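Local coordinates for structural polyprotein, VP2 (Israeli acute paralysis virus, PDB 5CDD) that is one of the capsid proteins of the virion, probably serving as a structural building block of the viral shell, at residues M134-A139 and D153-Y158; C73-K78 and M183-I188; A88-L93 and F160-V165. All coordinates share one frame; numbering follows the deposited sequence.

Interaction 1: M134-A139 and D153-Y158; sequences MTIPYA and DFVQLY
Met134, Ile136 and Ala139 pack against Leu157, Val155 and Phe154 across the interior of a jelly-roll beta-sandwich, the fold of picornavirus-like capsid proteins. Strand 131-146 lies in one antiparallel sheet and strand 155-161 in the other. The axes of the short runs 134-136 and 155-158 stay 10.4 Å apart, a spacing for stacked sheets rather than paired strands, and the cohesion is apolar. Leu157 CD1 meets the methyl end of Met134, and Ile136 CD1 lies 4.2 Å from Leu157 CD1. Further along, Ile136 CG2 meets both methyls of Val155, its distance to Val155 CG2 being 4.0 Å; Leu51 and Tyr95 also pack here. A classic beta bulge sets Phe154 and Val155 together opposite Leu51 of strand 47-51. At Phe154, chi1 of 50° tucks the ring back over its own backbone and against Ala139, Phe154 CD1 lying 3.8 Å from Ala139 CB. Trp192 of a neighbouring chain packs on Ala139. Tyr138, whose hydroxyl bonds to Gln142 O, adds a T-shaped stack: its edge is turned toward the face of Phe154, the planes stand at 64°, and Tyr138 CE1 comes within 3.9 Å of Phe154 CE2.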
ATOM      1  N   MET C 134      -8.886 -38.212 -45.785  1.00 40.59           N
ATOM      2  CA  MET C 134      -7.905 -37.364 -45.132  1.00 38.80           C
ATOM      3  C   MET C 134      -8.122 -35.912 -45.543  1.00 37.26           C
ATOM      4  O   MET C 134      -8.511 -35.634 -46.677  1.00 36.37           O
ATOM      5  CB  MET C 134      -6.502 -37.816 -45.531  1.00 40.15           C
ATOM      6  CG  MET C 134      -5.381 -37.006 -44.926  1.00 42.22           C
ATOM      7  SD  MET C 134      -3.777 -37.495 -45.581  1.00 44.97           S
ATOM      8  CE  MET C 134      -3.652 -36.396 -46.980  1.00 42.73           C
ATOM      9  N   THR C 135      -7.879 -34.992 -44.617  1.00 36.01           N
ATOM     10  CA  THR C 135      -8.040 -33.570 -44.899  1.00 34.44           C
ATOM     11  C   THR C 135      -6.696 -32.868 -44.791  1.00 33.68           C
ATOM     12  O   THR C 135      -5.924 -33.126 -43.867  1.00 34.03           O
ATOM     13  CB  THR C 135      -9.004 -32.896 -43.903  1.00 34.14           C
ATOM     14  OG1 THR C 135     -10.232 -33.629 -43.846  1.00 36.23           O
ATOM     15  CG2 THR C 135      -9.295 -31.467 -44.338  1.00 31.92           C
ATOM     16  N   ILE C 136      -6.416 -31.983 -45.738  1.00 32.31           N
ATOM     17  CA  ILE C 136      -5.168 -31.237 -45.724  1.00 32.01           C
ATOM     18  C   ILE C 136      -5.479 -29.755 -45.550  1.00 33.04           C
ATOM     19  O   ILE C 136      -5.792 -29.055 -46.514  1.00 33.52           O
ATOM     20  CB  ILE C 136      -4.380 -31.442 -47.029  1.00 30.96           C
ATOM     21  CG1 ILE C 136      -4.041 -32.922 -47.197  1.00 30.66           C
ATOM     22  CG2 ILE C 136      -3.110 -30.605 -47.005  1.00 29.22           C
ATOM     23  CD1 ILE C 136      -3.285 -33.234 -48.470  1.00 31.45           C
ATOM     24  N   PRO C 137      -5.401 -29.258 -44.305  1.00 32.64           N
ATOM     25  CA  PRO C 137      -5.678 -27.852 -44.005  1.00 32.35           C
ATOM     26  C   PRO C 137      -4.833 -26.914 -44.859  1.00 32.48           C
ATOM     27  O   PRO C 137      -3.711 -27.253 -45.233  1.00 34.37           O
ATOM     28  CB  PRO C 137      -5.327 -27.743 -42.524  1.00 32.53           C
ATOM     29  CG  PRO C 137      -5.613 -29.114 -42.008  1.00 32.77           C
ATOM     30  CD  PRO C 137      -5.020 -29.984 -43.082  1.00 32.17           C
ATOM     31  N   TYR C 138      -5.379 -25.744 -45.172  1.00 31.83           N
ATOM     32  CA  TYR C 138      -4.657 -24.755 -45.960  1.00 31.35           C
ATOM     33  C   TYR C 138      -3.255 -24.691 -45.359  1.00 32.27           C
ATOM     34  O   TYR C 138      -3.077 -24.218 -44.236  1.00 33.48           O
ATOM     35  CB  TYR C 138      -5.354 -23.400 -45.844  1.00 30.30           C
ATOM     36  CG  TYR C 138      -4.723 -22.310 -46.668  1.00 29.58           C
ATOM     37  CD1 TYR C 138      -4.743 -22.363 -48.058  1.00 29.54           C
ATOM     38  CD2 TYR C 138      -4.091 -21.228 -46.057  1.00 29.76           C
ATOM     39  CE1 TYR C 138      -4.148 -21.366 -48.823  1.00 29.05           C
ATOM     40  CE2 TYR C 138      -3.492 -20.226 -46.813  1.00 29.91           C
ATOM     41  CZ  TYR C 138      -3.525 -20.303 -48.194  1.00 29.12           C
ATOM     42  OH  TYR C 138      -2.927 -19.321 -48.945  1.00 31.60           O
ATOM     43  N   ALA C 139      -2.264 -25.174 -46.103  1.00 31.88           N
ATOM     44  CA  ALA C 139      -0.895 -25.209 -45.604  1.00 32.53           C
ATOM     45  C   ALA C 139       0.053 -24.147 -46.142  1.00 32.42           C
ATOM     46  O   ALA C 139       1.266 -24.250 -45.955  1.00 32.21           O
ATOM     47  CB  ALA C 139      -0.304 -26.593 -45.848  1.00 33.01           C
ATOM     48  N   ASP C 153       2.466 -24.088 -55.163  1.00 51.20           N
ATOM     49  CA  ASP C 153       1.958 -25.280 -54.491  1.00 47.76           C
ATOM     50  C   ASP C 153       2.601 -25.339 -53.113  1.00 45.05           C
ATOM     51  O   ASP C 153       3.825 -25.338 -52.986  1.00 44.60           O
ATOM     52  CB  ASP C 153       2.267 -26.547 -55.286  1.00 49.09           C
ATOM     53  CG  ASP C 153       1.309 -26.753 -56.445  1.00 50.72           C
ATOM     54  OD1 ASP C 153       0.094 -26.520 -56.276  1.00 51.72           O
ATOM     55  OD2 ASP C 153       1.768 -27.163 -57.528  1.00 52.26           O
ATOM     56  N   PHE C 154       1.763 -25.384 -52.082  1.00 41.58           N
ATOM     57  CA  PHE C 154       2.239 -25.385 -50.705  1.00 38.58           C
ATOM     58  C   PHE C 154       2.271 -26.717 -49.959  1.00 37.70           C
ATOM     59  O   PHE C 154       2.688 -26.762 -48.802  1.00 38.72           O
ATOM     60  CB  PHE C 154       1.413 -24.381 -49.906  1.00 36.44           C
ATOM     61  CG  PHE C 154      -0.065 -24.544 -50.085  1.00 33.72           C
ATOM     62  CD1 PHE C 154      -0.748 -25.586 -49.467  1.00 33.99           C
ATOM     63  CD2 PHE C 154      -0.773 -23.667 -50.896  1.00 32.53           C
ATOM     64  CE1 PHE C 154      -2.122 -25.750 -49.652  1.00 33.03           C
ATOM     65  CE2 PHE C 154      -2.144 -23.821 -51.090  1.00 32.48           C
ATOM     66  CZ  PHE C 154      -2.820 -24.865 -50.467  1.00 32.35           C
ATOM     67  N   VAL C 155       1.843 -27.801 -50.592  1.00 35.69           N
ATOM     68  CA  VAL C 155       1.858 -29.087 -49.905  1.00 34.32           C
ATOM     69  C   VAL C 155       2.035 -30.260 -50.861  1.00 33.95           C
ATOM     70  O   VAL C 155       1.489 -30.264 -51.964  1.00 34.04           O
ATOM     71  CB  VAL C 155       0.562 -29.281 -49.078  1.00 33.57           C
ATOM     72  CG1 VAL C 155      -0.651 -29.240 -49.987  1.00 33.98           C
ATOM     73  CG2 VAL C 155       0.620 -30.593 -48.316  1.00 33.30           C
ATOM     74  N   GLN C 156       2.814 -31.247 -50.429  1.00 33.58           N
ATOM     75  CA  GLN C 156       3.071 -32.439 -51.229  1.00 32.22           C
ATOM     76  C   GLN C 156       2.415 -33.650 -50.583  1.00 31.70           C
ATOM     77  O   GLN C 156       2.548 -33.866 -49.379  1.00 31.68           O
ATOM     78  CB  GLN C 156       4.576 -32.687 -51.348  1.00 32.14           C
ATOM     79  CG  GLN C 156       5.350 -31.539 -51.964  1.00 32.79           C
ATOM     80  CD  GLN C 156       4.811 -31.148 -53.321  1.00 34.43           C
ATOM     81  OE1 GLN C 156       4.715 -31.978 -54.224  1.00 35.03           O
ATOM     82  NE2 GLN C 156       4.456 -29.878 -53.474  1.00 36.11           N
ATOM     83  N   LEU C 157       1.705 -34.436 -51.384  1.00 31.44           N
ATOM     84  CA  LEU C 157       1.036 -35.630 -50.884  1.00 31.34           C
ATOM     85  C   LEU C 157       1.798 -36.868 -51.348  1.00 32.19           C
ATOM     86  O   LEU C 157       2.192 -36.962 -52.510  1.00 32.66           O
ATOM     87  CB  LEU C 157      -0.406 -35.676 -51.391  1.00 30.56           C
ATOM     88  CG  LEU C 157      -1.277 -36.817 -50.863  1.00 30.19           C
ATOM     89  CD1 LEU C 157      -1.294 -36.795 -49.343  1.00 29.19           C
ATOM     90  CD2 LEU C 157      -2.683 -36.677 -51.417  1.00 29.20           C
ATOM     91  N   TYR C 158       2.002 -37.814 -50.437  1.00 33.10           N
ATOM     92  CA  TYR C 158       2.738 -39.034 -50.753  1.00 33.37           C
ATOM     93  C   TYR C 158       2.016 -40.306 -50.311  1.00 34.08           C
ATOM     94  O   TYR C 158       1.272 -40.305 -49.329  1.00 34.54           O
ATOM     95  CB  TYR C 158       4.117 -38.995 -50.086  1.00 33.62           C
ATOM     96  CG  TYR C 158       5.051 -37.926 -50.612  1.00 34.94           C
ATOM     97  CD1 TYR C 158       5.635 -38.041 -51.871  1.00 36.03           C
ATOM     98  CD2 TYR C 158       5.355 -36.799 -49.845  1.00 34.83           C
ATOM     99  CE1 TYR C 158       6.501 -37.062 -52.358  1.00 37.16           C
ATOM    100  CE2 TYR C 158       6.218 -35.813 -50.322  1.00 35.95           C
ATOM    101  CZ  TYR C 158       6.788 -35.952 -51.579  1.00 37.86           C
ATOM    102  OH  TYR C 158       7.642 -34.983 -52.061  1.00 38.67           O
TER

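Interaction 2: C73-K78 and M183-I188; sequences CDVQVK and MWLSNI
Gln76 and Trp184 form the centre of an antiparallel strand pair, 73-78 with 183-186, in which one glutamine side chain is used along its whole length. Its CB lies over a face of the Trp184 indole in a CH-pi contact, 3.3 Å from the centroid of the five-membered ring. Gln76 CG overhangs the rim of the indole beside NE1, CE2 and CZ2, 3.3 Å from Trp184 CZ2. There the chain bends, chi2 being 67°, and CD is carried away from the indole toward Ser186. At the tip, Ser186 OG donates to Gln76 OE1 over 2.7 Å, arriving nearly along the C=O axis at a C=O...donor angle of 172°. The other arm of the amide, NE2, lies toward Thr135 OG1 on the adjoining strand, where a weak hydrogen bond is doubtful. Lys78 CB approaches the indole at its edge.

Beneath these groups the backbones are laced at two hydrogen-bonded pairs. Gln76 N donates to Trp184 O at 2.8 Å, and Asp74 N makes an equally short, almost straight bond to Ser186 O; the return bonds run from Trp184 N and Ser186 N. On the other face of the sheet, that of the jelly-roll interior, Val75 CG2 meets Leu185 CD2 at 4.0 Å, Val77 CG2 packs beside Met183 CG, and Cys73 SG lies 3.8 Å from Leu185 CD2. Val55, Leu56 and Leu51 continue that apolar layer.

The two faces therefore differ in chemistry: apolar toward the core; on the other side polar groups mixed with an indole, where Asp74 OD1 accepts from Tyr138 N and the Ser186 hydroxyl, donating to OE1, probably favours one orientation of the Gln76 amide.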
ATOM      1  N   CYS C  73      -8.048 -22.669 -49.497  1.00 38.43           N
ATOM      2  CA  CYS C  73      -8.832 -23.885 -49.317  1.00 39.73           C
ATOM      3  C   CYS C  73      -8.081 -25.054 -48.693  1.00 39.62           C
ATOM      4  O   CYS C  73      -6.855 -25.042 -48.581  1.00 39.51           O
ATOM      5  CB  CYS C  73      -9.366 -24.341 -50.673  1.00 40.74           C
ATOM      6  SG  CYS C  73      -8.038 -24.756 -51.843  1.00 42.97           S
ATOM      7  N   ASP C  74      -8.846 -26.064 -48.290  1.00 39.28           N
ATOM      8  CA  ASP C  74      -8.290 -27.283 -47.719  1.00 39.82           C
ATOM      9  C   ASP C  74      -8.489 -28.343 -48.793  1.00 39.11           C
ATOM     10  O   ASP C  74      -9.500 -28.334 -49.495  1.00 38.96           O
ATOM     11  CB  ASP C  74      -9.047 -27.718 -46.457  1.00 41.29           C
ATOM     12  CG  ASP C  74      -9.076 -26.648 -45.383  1.00 43.18           C
ATOM     13  OD1 ASP C  74      -8.051 -25.962 -45.181  1.00 43.82           O
ATOM     14  OD2 ASP C  74     -10.130 -26.507 -44.727  1.00 43.72           O
ATOM     15  N   VAL C  75      -7.530 -29.249 -48.928  1.00 38.20           N
ATOM     16  CA  VAL C  75      -7.641 -30.306 -49.921  1.00 36.12           C
ATOM     17  C   VAL C  75      -8.194 -31.565 -49.273  1.00 36.75           C
ATOM     18  O   VAL C  75      -7.681 -32.036 -48.259  1.00 37.20           O
ATOM     19  CB  VAL C  75      -6.278 -30.621 -50.564  1.00 34.64           C
ATOM     20  CG1 VAL C  75      -6.408 -31.814 -51.499  1.00 31.96           C
ATOM     21  CG2 VAL C  75      -5.775 -29.404 -51.325  1.00 32.29           C
ATOM     22  N   GLN C  76      -9.255 -32.099 -49.866  1.00 37.42           N
ATOM     23  CA  GLN C  76      -9.895 -33.303 -49.362  1.00 37.85           C
ATOM     24  C   GLN C  76      -9.422 -34.491 -50.193  1.00 37.46           C
ATOM     25  O   GLN C  76      -9.430 -34.437 -51.423  1.00 38.05           O
ATOM     26  CB  GLN C  76     -11.410 -33.165 -49.474  1.00 39.95           C
ATOM     27  CG  GLN C  76     -12.171 -33.640 -48.256  1.00 43.53           C
ATOM     28  CD  GLN C  76     -11.914 -32.773 -47.046  1.00 45.60           C
ATOM     29  OE1 GLN C  76     -12.135 -31.561 -47.078  1.00 46.19           O
ATOM     30  NE2 GLN C  76     -11.448 -33.388 -45.968  1.00 47.23           N
ATOM     31  N   VAL C  77      -9.008 -35.561 -49.522  1.00 37.01           N
ATOM     32  CA  VAL C  77      -8.525 -36.749 -50.216  1.00 35.98           C
ATOM     33  C   VAL C  77      -9.239 -38.011 -49.752  1.00 36.75           C
ATOM     34  O   VAL C  77      -9.513 -38.182 -48.562  1.00 37.35           O
ATOM     35  CB  VAL C  77      -7.010 -36.946 -50.000  1.00 34.97           C
ATOM     36  CG1 VAL C  77      -6.530 -38.163 -50.771  1.00 33.51           C
ATOM     37  CG2 VAL C  77      -6.254 -35.705 -50.441  1.00 34.42           C
ATOM     38  N   LYS C  78      -9.538 -38.892 -50.700  1.00 36.92           N
ATOM     39  CA  LYS C  78     -10.203 -40.150 -50.392  1.00 37.01           C
ATOM     40  C   LYS C  78      -9.668 -41.267 -51.274  1.00 37.10           C
ATOM     41  O   LYS C  78      -9.620 -41.136 -52.498  1.00 36.89           O
ATOM     42  CB  LYS C  78     -11.714 -40.030 -50.585  1.00 36.89           C
ATOM     43  CG  LYS C  78     -12.463 -41.308 -50.249  1.00 37.06           C
ATOM     44  CD  LYS C  78     -13.963 -41.112 -50.297  1.00 38.97           C
ATOM     45  CE  LYS C  78     -14.688 -42.368 -49.839  1.00 41.74           C
ATOM     46  NZ  LYS C  78     -16.165 -42.174 -49.793  1.00 43.76           N
ATOM     47  N   MET C 183     -10.140 -36.494 -55.133  1.00 40.45           N
ATOM     48  CA  MET C 183      -9.794 -35.252 -54.459  1.00 39.79           C
ATOM     49  C   MET C 183     -10.768 -34.132 -54.799  1.00 39.67           C
ATOM     50  O   MET C 183     -11.432 -34.163 -55.836  1.00 40.69           O
ATOM     51  CB  MET C 183      -8.374 -34.818 -54.831  1.00 39.66           C
ATOM     52  CG  MET C 183      -7.275 -35.637 -54.183  1.00 40.24           C
ATOM     53  SD  MET C 183      -5.636 -35.014 -54.614  1.00 41.25           S
ATOM     54  CE  MET C 183      -4.916 -36.446 -55.399  1.00 41.93           C
ATOM     55  N   TRP C 184     -10.844 -33.148 -53.910  1.00 38.81           N
ATOM     56  CA  TRP C 184     -11.714 -31.996 -54.092  1.00 37.12           C
ATOM     57  C   TRP C 184     -11.359 -30.955 -53.041  1.00 37.17           C
ATOM     58  O   TRP C 184     -10.545 -31.217 -52.157  1.00 37.64           O
ATOM     59  CB  TRP C 184     -13.185 -32.409 -53.980  1.00 35.74           C
ATOM     60  CG  TRP C 184     -13.608 -32.910 -52.633  1.00 34.15           C
ATOM     61  CD1 TRP C 184     -14.157 -32.177 -51.622  1.00 33.40           C
ATOM     62  CD2 TRP C 184     -13.560 -34.264 -52.168  1.00 33.54           C
ATOM     63  NE1 TRP C 184     -14.463 -32.991 -50.559  1.00 32.88           N
ATOM     64  CE2 TRP C 184     -14.107 -34.278 -50.867  1.00 32.89           C
ATOM     65  CE3 TRP C 184     -13.109 -35.468 -52.726  1.00 34.21           C
ATOM     66  CZ2 TRP C 184     -14.218 -35.452 -50.111  1.00 32.75           C
ATOM     67  CZ3 TRP C 184     -13.219 -36.637 -51.974  1.00 33.80           C
ATOM     68  CH2 TRP C 184     -13.770 -36.617 -50.680  1.00 33.22           C
ATOM     69  N   LEU C 185     -11.963 -29.777 -53.133  1.00 36.92           N
ATOM     70  CA  LEU C 185     -11.655 -28.707 -52.195  1.00 35.54           C
ATOM     71  C   LEU C 185     -12.781 -28.404 -51.212  1.00 36.93           C
ATOM     72  O   LEU C 185     -13.952 -28.667 -51.484  1.00 38.22           O
ATOM     73  CB  LEU C 185     -11.299 -27.441 -52.979  1.00 33.87           C
ATOM     74  CG  LEU C 185     -10.250 -27.623 -54.085  1.00 33.40           C
ATOM     75  CD1 LEU C 185     -10.098 -26.333 -54.871  1.00 32.15           C
ATOM     76  CD2 LEU C 185      -8.919 -28.041 -53.480  1.00 32.47           C
ATOM     77  N   SER C 186     -12.404 -27.863 -50.058  1.00 37.94           N
ATOM     78  CA  SER C 186     -13.354 -27.481 -49.019  1.00 38.40           C
ATOM     79  C   SER C 186     -12.805 -26.209 -48.374  1.00 38.96           C
ATOM     80  O   SER C 186     -11.623 -25.900 -48.533  1.00 38.92           O
ATOM     81  CB  SER C 186     -13.494 -28.592 -47.978  1.00 37.65           C
ATOM     82  OG  SER C 186     -12.265 -28.852 -47.326  1.00 39.48           O
ATOM     83  N   ASN C 187     -13.649 -25.470 -47.660  1.00 40.23           N
ATOM     84  CA  ASN C 187     -13.219 -24.224 -47.027  1.00 41.74           C
ATOM     85  C   ASN C 187     -12.732 -23.247 -48.081  1.00 41.81           C
ATOM     86  O   ASN C 187     -11.828 -22.449 -47.836  1.00 42.67           O
ATOM     87  CB  ASN C 187     -12.089 -24.490 -46.036  1.00 44.48           C
ATOM     88  CG  ASN C 187     -12.568 -24.495 -44.612  1.00 47.45           C
ATOM     89  OD1 ASN C 187     -13.463 -25.256 -44.254  1.00 50.62           O
ATOM     90  ND2 ASN C 187     -11.979 -23.638 -43.786  1.00 47.93           N
ATOM     91  N   ILE C 188     -13.352 -23.315 -49.252  1.00 40.88           N
ATOM     92  CA  ILE C 188     -12.974 -22.471 -50.371  1.00 38.98           C
ATOM     93  C   ILE C 188     -13.226 -20.986 -50.174  1.00 38.85           C
ATOM     94  O   ILE C 188     -14.277 -20.572 -49.683  1.00 37.47           O
ATOM     95  CB  ILE C 188     -13.691 -22.911 -51.650  1.00 37.95           C
ATOM     96  CG1 ILE C 188     -13.509 -24.417 -51.847  1.00 36.90           C
ATOM     97  CG2 ILE C 188     -13.132 -22.141 -52.839  1.00 37.98           C
ATOM     98  CD1 ILE C 188     -14.383 -24.991 -52.918  1.00 39.48           C
TER

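Interaction 3: A88-L93 and F160-V165; sequences AGRMYL and FPITPV
Met91 bends at chi3 (103°), and this turn brings its methyl to Pro161, Met91 CE lying 3.5 Å from Pro161 CG. At Ile162, chi1 of -64° directs CG1 to Tyr92, and the extended chi2 carries Ile162 CD1 on, to 3.8 Å from Tyr92 CB. The first contact belongs to a pair of a short antiparallel ladder, the second follows just beyond it. Tyr92 and Phe160 form the hydrogen-bonded pair, with Tyr92 N to Phe160 O at 2.7 Å and Phe160 N to Tyr92 O at 2.9 Å. Met91 and Pro161 are the non-hydrogen-bonded pair, a position at which the proline is not called on to donate an N-H to this neighbour. In jelly-roll terms strands 90-97 and 155-161 are E and H, the inner pair of the CHEF sheet. Past Pro161 the ladder gives way to a looser arrangement: Ile162 N gives Arg90 O a weak bond of 3.1 Å, and Thr163 N adds a second weak one. Thr163 turns its hydroxyl back to the same residue, OG1 taking a weak bond from Arg90 N at 3.3 Å. The Arg90 guanidinium turns to other partners, salt-bridged to Asp125 and to Glu200 of a neighbouring chain, while Tyr92 OH bonds to Tyr119 O.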
ATOM      1  N   ALA C  88      -2.390 -59.159 -49.141  1.00 46.94           N
ATOM      2  CA  ALA C  88      -2.293 -58.441 -47.878  1.00 46.72           C
ATOM      3  C   ALA C  88      -1.241 -57.344 -47.986  1.00 46.74           C
ATOM      4  O   ALA C  88      -0.348 -57.409 -48.831  1.00 47.14           O
ATOM      5  CB  ALA C  88      -1.930 -59.404 -46.757  1.00 46.36           C
ATOM      6  N   GLY C  89      -1.354 -56.336 -47.127  1.00 46.65           N
ATOM      7  CA  GLY C  89      -0.405 -55.238 -47.148  1.00 45.12           C
ATOM      8  C   GLY C  89      -0.975 -53.996 -46.494  1.00 44.01           C
ATOM      9  O   GLY C  89      -2.190 -53.876 -46.331  1.00 44.25           O
ATOM     10  N   ARG C  90      -0.099 -53.073 -46.111  1.00 42.85           N
ATOM     11  CA  ARG C  90      -0.530 -51.832 -45.479  1.00 42.58           C
ATOM     12  C   ARG C  90       0.338 -50.661 -45.933  1.00 41.81           C
ATOM     13  O   ARG C  90       1.564 -50.765 -45.980  1.00 40.91           O
ATOM     14  CB  ARG C  90      -0.480 -51.961 -43.953  1.00 42.48           C
ATOM     15  CG  ARG C  90      -0.951 -50.714 -43.235  1.00 43.81           C
ATOM     16  CD  ARG C  90      -1.125 -50.924 -41.741  1.00 45.07           C
ATOM     17  NE  ARG C  90      -2.185 -51.879 -41.430  1.00 45.70           N
ATOM     18  CZ  ARG C  90      -2.872 -51.880 -40.292  1.00 46.97           C
ATOM     19  NH1 ARG C  90      -2.612 -50.972 -39.359  1.00 47.31           N
ATOM     20  NH2 ARG C  90      -3.815 -52.789 -40.079  1.00 46.83           N
ATOM     21  N   MET C  91      -0.306 -49.547 -46.268  1.00 42.22           N
ATOM     22  CA  MET C  91       0.407 -48.362 -46.732  1.00 41.65           C
ATOM     23  C   MET C  91       0.132 -47.147 -45.857  1.00 39.85           C
ATOM     24  O   MET C  91      -0.709 -47.193 -44.959  1.00 40.02           O
ATOM     25  CB  MET C  91       0.009 -48.049 -48.172  1.00 43.93           C
ATOM     26  CG  MET C  91       0.002 -49.267 -49.067  1.00 46.94           C
ATOM     27  SD  MET C  91      -0.082 -48.841 -50.802  1.00 50.65           S
ATOM     28  CE  MET C  91       1.629 -49.097 -51.264  1.00 50.89           C
ATOM     29  N   TYR C  92       0.842 -46.057 -46.128  1.00 37.67           N
ATOM     30  CA  TYR C  92       0.676 -44.834 -45.358  1.00 35.83           C
ATOM     31  C   TYR C  92       0.557 -43.617 -46.271  1.00 35.38           C
ATOM     32  O   TYR C  92       1.433 -43.360 -47.099  1.00 35.19           O
ATOM     33  CB  TYR C  92       1.862 -44.650 -44.409  1.00 34.40           C
ATOM     34  CG  TYR C  92       1.647 -43.603 -43.337  1.00 33.52           C
ATOM     35  CD1 TYR C  92       0.618 -43.736 -42.405  1.00 34.27           C
ATOM     36  CD2 TYR C  92       2.486 -42.492 -43.239  1.00 32.50           C
ATOM     37  CE1 TYR C  92       0.427 -42.789 -41.399  1.00 34.17           C
ATOM     38  CE2 TYR C  92       2.304 -41.537 -42.236  1.00 33.04           C
ATOM     39  CZ  TYR C  92       1.274 -41.693 -41.320  1.00 33.73           C
ATOM     40  OH  TYR C  92       1.092 -40.761 -40.323  1.00 34.03           O
ATOM     41  N   LEU C  93      -0.537 -42.879 -46.119  1.00 34.03           N
ATOM     42  CA  LEU C  93      -0.770 -41.680 -46.912  1.00 32.45           C
ATOM     43  C   LEU C  93      -0.491 -40.471 -46.027  1.00 32.59           C
ATOM     44  O   LEU C  93      -1.235 -40.201 -45.084  1.00 32.88           O
ATOM     45  CB  LEU C  93      -2.220 -41.638 -47.401  1.00 31.41           C
ATOM     46  CG  LEU C  93      -2.605 -40.457 -48.299  1.00 30.33           C
ATOM     47  CD1 LEU C  93      -1.858 -40.545 -49.624  1.00 27.86           C
ATOM     48  CD2 LEU C  93      -4.106 -40.468 -48.537  1.00 30.42           C
ATOM     49  N   PHE C 160       3.144 -44.041 -49.368  1.00 36.72           N
ATOM     50  CA  PHE C 160       4.251 -44.948 -49.081  1.00 37.08           C
ATOM     51  C   PHE C 160       3.808 -46.344 -48.657  1.00 38.53           C
ATOM     52  O   PHE C 160       2.770 -46.512 -48.015  1.00 38.86           O
ATOM     53  CB  PHE C 160       5.118 -44.377 -47.957  1.00 36.31           C
ATOM     54  CG  PHE C 160       5.745 -43.051 -48.272  1.00 35.67           C
ATOM     55  CD1 PHE C 160       6.804 -42.960 -49.170  1.00 35.65           C
ATOM     56  CD2 PHE C 160       5.302 -41.893 -47.637  1.00 34.48           C
ATOM     57  CE1 PHE C 160       7.416 -41.734 -49.430  1.00 35.56           C
ATOM     58  CE2 PHE C 160       5.906 -40.665 -47.889  1.00 33.96           C
ATOM     59  CZ  PHE C 160       6.966 -40.585 -48.787  1.00 35.04           C
ATOM     60  N   PRO C 161       4.594 -47.369 -49.024  1.00 39.54           N
ATOM     61  CA  PRO C 161       4.276 -48.753 -48.658  1.00 39.38           C
ATOM     62  C   PRO C 161       4.999 -49.065 -47.343  1.00 39.77           C
ATOM     63  O   PRO C 161       6.228 -49.125 -47.312  1.00 40.17           O
ATOM     64  CB  PRO C 161       4.853 -49.570 -49.820  1.00 38.70           C
ATOM     65  CG  PRO C 161       5.078 -48.557 -50.924  1.00 39.08           C
ATOM     66  CD  PRO C 161       5.524 -47.349 -50.164  1.00 39.80           C
ATOM     67  N   ILE C 162       4.252 -49.244 -46.258  1.00 39.60           N
ATOM     68  CA  ILE C 162       4.875 -49.550 -44.972  1.00 39.25           C
ATOM     69  C   ILE C 162       5.490 -50.943 -45.011  1.00 40.29           C
ATOM     70  O   ILE C 162       6.649 -51.134 -44.643  1.00 40.17           O
ATOM     71  CB  ILE C 162       3.853 -49.491 -43.819  1.00 38.34           C
ATOM     72  CG1 ILE C 162       3.317 -48.067 -43.669  1.00 37.60           C
ATOM     73  CG2 ILE C 162       4.505 -49.953 -42.521  1.00 37.20           C
ATOM     74  CD1 ILE C 162       2.259 -47.919 -42.594  1.00 36.36           C
ATOM     75  N   THR C 163       4.697 -51.912 -45.459  1.00 41.49           N
ATOM     76  CA  THR C 163       5.141 -53.296 -45.566  1.00 42.65           C
ATOM     77  C   THR C 163       5.086 -53.716 -47.027  1.00 44.68           C
ATOM     78  O   THR C 163       4.401 -53.087 -47.832  1.00 45.01           O
ATOM     79  CB  THR C 163       4.223 -54.247 -44.778  1.00 42.30           C
ATOM     80  OG1 THR C 163       2.930 -54.282 -45.396  1.00 40.39           O
ATOM     81  CG2 THR C 163       4.080 -53.783 -43.341  1.00 42.83           C
ATOM     82  N   PRO C 164       5.811 -54.784 -47.389  1.00 46.21           N
ATOM     83  CA  PRO C 164       5.801 -55.252 -48.776  1.00 47.60           C
ATOM     84  C   PRO C 164       4.435 -55.854 -49.101  1.00 49.06           C
ATOM     85  O   PRO C 164       3.774 -56.399 -48.218  1.00 49.37           O
ATOM     86  CB  PRO C 164       6.913 -56.294 -48.786  1.00 47.05           C
ATOM     87  CG  PRO C 164       6.819 -56.877 -47.408  1.00 45.30           C
ATOM     88  CD  PRO C 164       6.672 -55.639 -46.552  1.00 45.53           C
ATOM     89  N   VAL C 165       4.006 -55.747 -50.355  1.00 50.60           N
ATOM     90  CA  VAL C 165       2.714 -56.302 -50.746  1.00 51.86           C
ATOM     91  C   VAL C 165       2.822 -57.825 -50.772  1.00 53.87           C
ATOM     92  O   VAL C 165       3.516 -58.396 -51.616  1.00 54.48           O
ATOM     93  CB  VAL C 165       2.283 -55.800 -52.136  1.00 50.87           C
ATOM     94  CG1 VAL C 165       0.884 -56.294 -52.450  1.00 50.40           C
ATOM     95  CG2 VAL C 165       2.332 -54.282 -52.178  1.00 50.30           C
TER

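How the interactions relate
Followed from the N terminus, the chain lays down residues 73-78, then 88-93, before any of the three contacts is closed. Interaction 1 closes first, over the short connection between 134-139 and 153-158. Interaction 3 follows as 160-165 returns to 88-93, and interaction 2 last, when 183-188 reaches 73-78. The loops are thus nested, 1 within 3 within 2, and none cross. Interactions 2 and 3 each pair strands within a different sheet of the sandwich, while interaction 1 bridges the two sheets. It shares strand 155-161 with interaction 3, and Ile136 N bonds to Val75 O of interaction 2. Leu93 touches both Leu157 and Val77 between the sheets.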